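Long-range contact in glutathione S-transferase omega-like 2 (Saccharomyces cerevisiae, PDB 5LKB), which acts as a glutathione-dependent '1-Cys' thiol transferase, reducing beta-hydroxyethyl disulfide, dehydroascorbate and dimethylarsinic acid: residues V70-D75 with I119-Q124. Numbering follows the deposited sequence.
Sequences VHWHLD and IKNDSQ
His71 reaches across to the turn at 120-123 and gives its NE2 hydrogen to the carbonyl oxygen of Ser123, NE2 to O 2.8 Å, with an N-H...O angle of 153° and the oxygen near the ring plane. The other ring nitrogen is also used: ND1 accepts the backbone N-H of His73 at 2.9 Å, again in the ring plane. Held at both nitrogens, the imidazole is fixed in rotation, a pattern consistent with a neutral ring protonated at NE2. A phenylalanine here would probably leave the Ser123 carbonyl and the His73 amide without these partners. Trp72 lays one face over His71, whose CE1 sits 3.4 Å above the plane of the indole. Its first torsion (chi1 49°) swings the indole alongside that imidazole, with the six-membered end directed at the other segment. CZ2 packs on CG2 of Ile119, just ahead of the turn, at 3.6 Å, while the carbonyl oxygen of Lys120 and OD1 of Asn121 lie at the ring edge; Lys120 O also accepts the Ser123 amide, closing the type I turn. The indole NE1 bonds to Asp129, which also takes the Ser123 hydroxyl. His73 then stacks on Asn121: Asn121 CB stands 3.7 Å from the centroid of the His73 imidazole, almost on its normal, a CH-pi contact, and the amide plane lies 15° from that of the ring. Arg80 joins the two segments, bonding to His73 ND1 and to the carbonyl of Asn121, while Arg348 holds Asn121 OD1. The contact thus ties the loop following strand 66-69 of the thioredoxin-like sheet to the loop preceding helix 141-148, with C-terminal helix 339-349 packed against Trp72 and the glutathione-binding Trp79 about 6 Å from its side chain.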
loop_
_atom_site.group_PDB
_atom_site.type_symbol
_atom_site.label_atom_id
_atom_site.label_comp_id
_atom_site.label_asym_id
_atom_site.label_seq_id
_atom_site.Cartn_x
_atom_site.Cartn_y
_atom_site.Cartn_z
ATOM N N VAL A 70 19.847 -15.533 10.638
ATOM C CA VAL A 70 18.963 -16.479 9.995
ATOM C C VAL A 70 18.493 -15.962 8.634
ATOM O O VAL A 70 18.563 -14.765 8.349
ATOM C CB VAL A 70 17.747 -16.810 10.881
ATOM C CG1 VAL A 70 18.226 -17.554 12.166
ATOM C CG2 VAL A 70 16.905 -15.612 11.221
ATOM N N HIS A 71 17.978 -16.889 7.838
ATOM C CA HIS A 71 17.367 -16.592 6.544
ATOM C C HIS A 71 16.165 -15.702 6.765
ATOM O O HIS A 71 15.470 -15.788 7.780
ATOM C CB HIS A 71 16.946 -17.887 5.876
ATOM C CG HIS A 71 16.792 -17.813 4.395
ATOM N ND1 HIS A 71 15.716 -17.211 3.794
ATOM C CD2 HIS A 71 17.557 -18.313 3.395
ATOM C CE1 HIS A 71 15.825 -17.349 2.482
ATOM N NE2 HIS A 71 16.935 -18.025 2.214
ATOM N N TRP A 72 15.915 -14.819 5.782
ATOM C CA TRP A 72 14.733 -13.961 5.829
ATOM C C TRP A 72 13.425 -14.711 5.627
ATOM O O TRP A 72 12.383 -14.213 6.062
ATOM C CB TRP A 72 14.858 -12.798 4.820
ATOM C CG TRP A 72 15.277 -13.262 3.430
ATOM C CD1 TRP A 72 16.545 -13.219 2.934
ATOM C CD2 TRP A 72 14.466 -13.877 2.424
ATOM N NE1 TRP A 72 16.579 -13.775 1.668
ATOM C CE2 TRP A 72 15.321 -14.181 1.337
ATOM C CE3 TRP A 72 13.106 -14.221 2.330
ATOM C CZ2 TRP A 72 14.854 -14.765 0.170
ATOM C CZ3 TRP A 72 12.655 -14.806 1.143
ATOM C CH2 TRP A 72 13.533 -15.077 0.101
ATOM N N HIS A 73 13.446 -15.905 5.045
ATOM C CA HIS A 73 12.230 -16.657 4.809
ATOM C C HIS A 73 11.831 -17.461 6.058
ATOM O O HIS A 73 12.580 -18.350 6.510
ATOM C CB HIS A 73 12.312 -17.573 3.593
ATOM C CG HIS A 73 11.026 -18.268 3.304
ATOM N ND1 HIS A 73 10.899 -19.644 3.278
ATOM C CD2 HIS A 73 9.793 -17.775 3.034
ATOM C CE1 HIS A 73 9.649 -19.958 2.984
ATOM N NE2 HIS A 73 8.951 -18.840 2.852
ATOM N N LEU A 74 10.626 -17.210 6.579
ATOM C CA LEU A 74 10.144 -17.888 7.776
ATOM C C LEU A 74 9.045 -18.879 7.400
ATOM O O LEU A 74 7.912 -18.493 7.094
ATOM C CB LEU A 74 9.695 -16.860 8.805
ATOM C CG LEU A 74 9.094 -17.409 10.103
ATOM C CD1 LEU A 74 10.083 -18.260 10.914
ATOM C CD2 LEU A 74 8.699 -16.265 10.972
ATOM N N ASP A 75 9.389 -20.203 7.387
ATOM C CA ASP A 75 8.439 -21.261 7.075
ATOM C C ASP A 75 7.861 -21.874 8.357
ATOM O O ASP A 75 8.109 -21.380 9.462
ATOM C CB ASP A 75 9.070 -22.273 6.106
ATOM C CG ASP A 75 10.140 -23.169 6.736
ATOM O OD1 ASP A 75 10.158 -23.312 7.976
ATOM O OD2 ASP A 75 10.965 -23.701 5.953
ATOM N N ILE A 119 14.678 -14.020 -6.923
ATOM C CA ILE A 119 15.051 -14.572 -5.621
ATOM C C ILE A 119 13.898 -15.447 -5.158
ATOM O O ILE A 119 12.813 -14.940 -4.855
ATOM C CB ILE A 119 15.308 -13.449 -4.613
ATOM C CG1 ILE A 119 16.408 -12.524 -5.125
ATOM C CG2 ILE A 119 15.659 -14.081 -3.268
ATOM C CD1 ILE A 119 16.579 -11.293 -4.375
ATOM N N LYS A 120 14.120 -16.754 -5.081
ATOM C CA LYS A 120 13.074 -17.656 -4.623
ATOM C C LYS A 120 13.186 -17.812 -3.091
ATOM O O LYS A 120 14.208 -17.471 -2.487
ATOM C CB LYS A 120 13.207 -19.030 -5.282
ATOM C CG LYS A 120 13.237 -19.103 -6.792
ATOM C CD LYS A 120 12.011 -18.553 -7.369
ATOM C CE LYS A 120 12.075 -18.612 -8.923
ATOM N NZ LYS A 120 11.167 -17.603 -9.610
ATOM N N ASN A 121 12.124 -18.340 -2.487
ATOM C CA ASN A 121 12.051 -18.529 -1.025
ATOM C C ASN A 121 13.044 -19.551 -0.545
ATOM O O ASN A 121 13.401 -19.526 0.641
ATOM C CB ASN A 121 10.659 -18.934 -0.574
ATOM C CG ASN A 121 9.654 -17.843 -0.801
ATOM O OD1 ASN A 121 10.053 -16.699 -1.024
ATOM N ND2 ASN A 121 8.374 -18.174 -0.795
ATOM N N ASP A 122 13.536 -20.412 -1.433
ATOM C CA ASP A 122 14.598 -21.337 -1.063
ATOM C C ASP A 122 15.989 -20.837 -1.477
ATOM O O ASP A 122 16.949 -21.623 -1.550
ATOM C CB ASP A 122 14.289 -22.744 -1.569
ATOM C CG ASP A 122 14.261 -22.836 -3.042
ATOM O OD1 ASP A 122 14.508 -21.788 -3.716
ATOM O OD2 ASP A 122 13.955 -23.957 -3.542
ATOM N N SER A 123 16.135 -19.532 -1.687
ATOM C CA SER A 123 17.410 -18.963 -2.100
ATOM C C SER A 123 18.500 -19.310 -1.088
ATOM O O SER A 123 18.263 -19.278 0.138
ATOM C CB SER A 123 17.279 -17.446 -2.240
ATOM O OG SER A 123 18.469 -16.859 -2.732
ATOM N N GLN A 124 19.710 -19.620 -1.597
ATOM C CA GLN A 124 20.809 -20.118 -0.765
ATOM C C GLN A 124 22.104 -19.361 -1.018
ATOM O O GLN A 124 23.187 -19.952 -1.133
ATOM C CB GLN A 124 20.979 -21.628 -0.972
ATOM C CG GLN A 124 19.806 -22.438 -0.414
ATOM C CD GLN A 124 19.990 -23.946 -0.500
ATOM O OE1 GLN A 124 21.109 -24.461 -0.477
ATOM N NE2 GLN A 124 18.875 -24.664 -0.565
#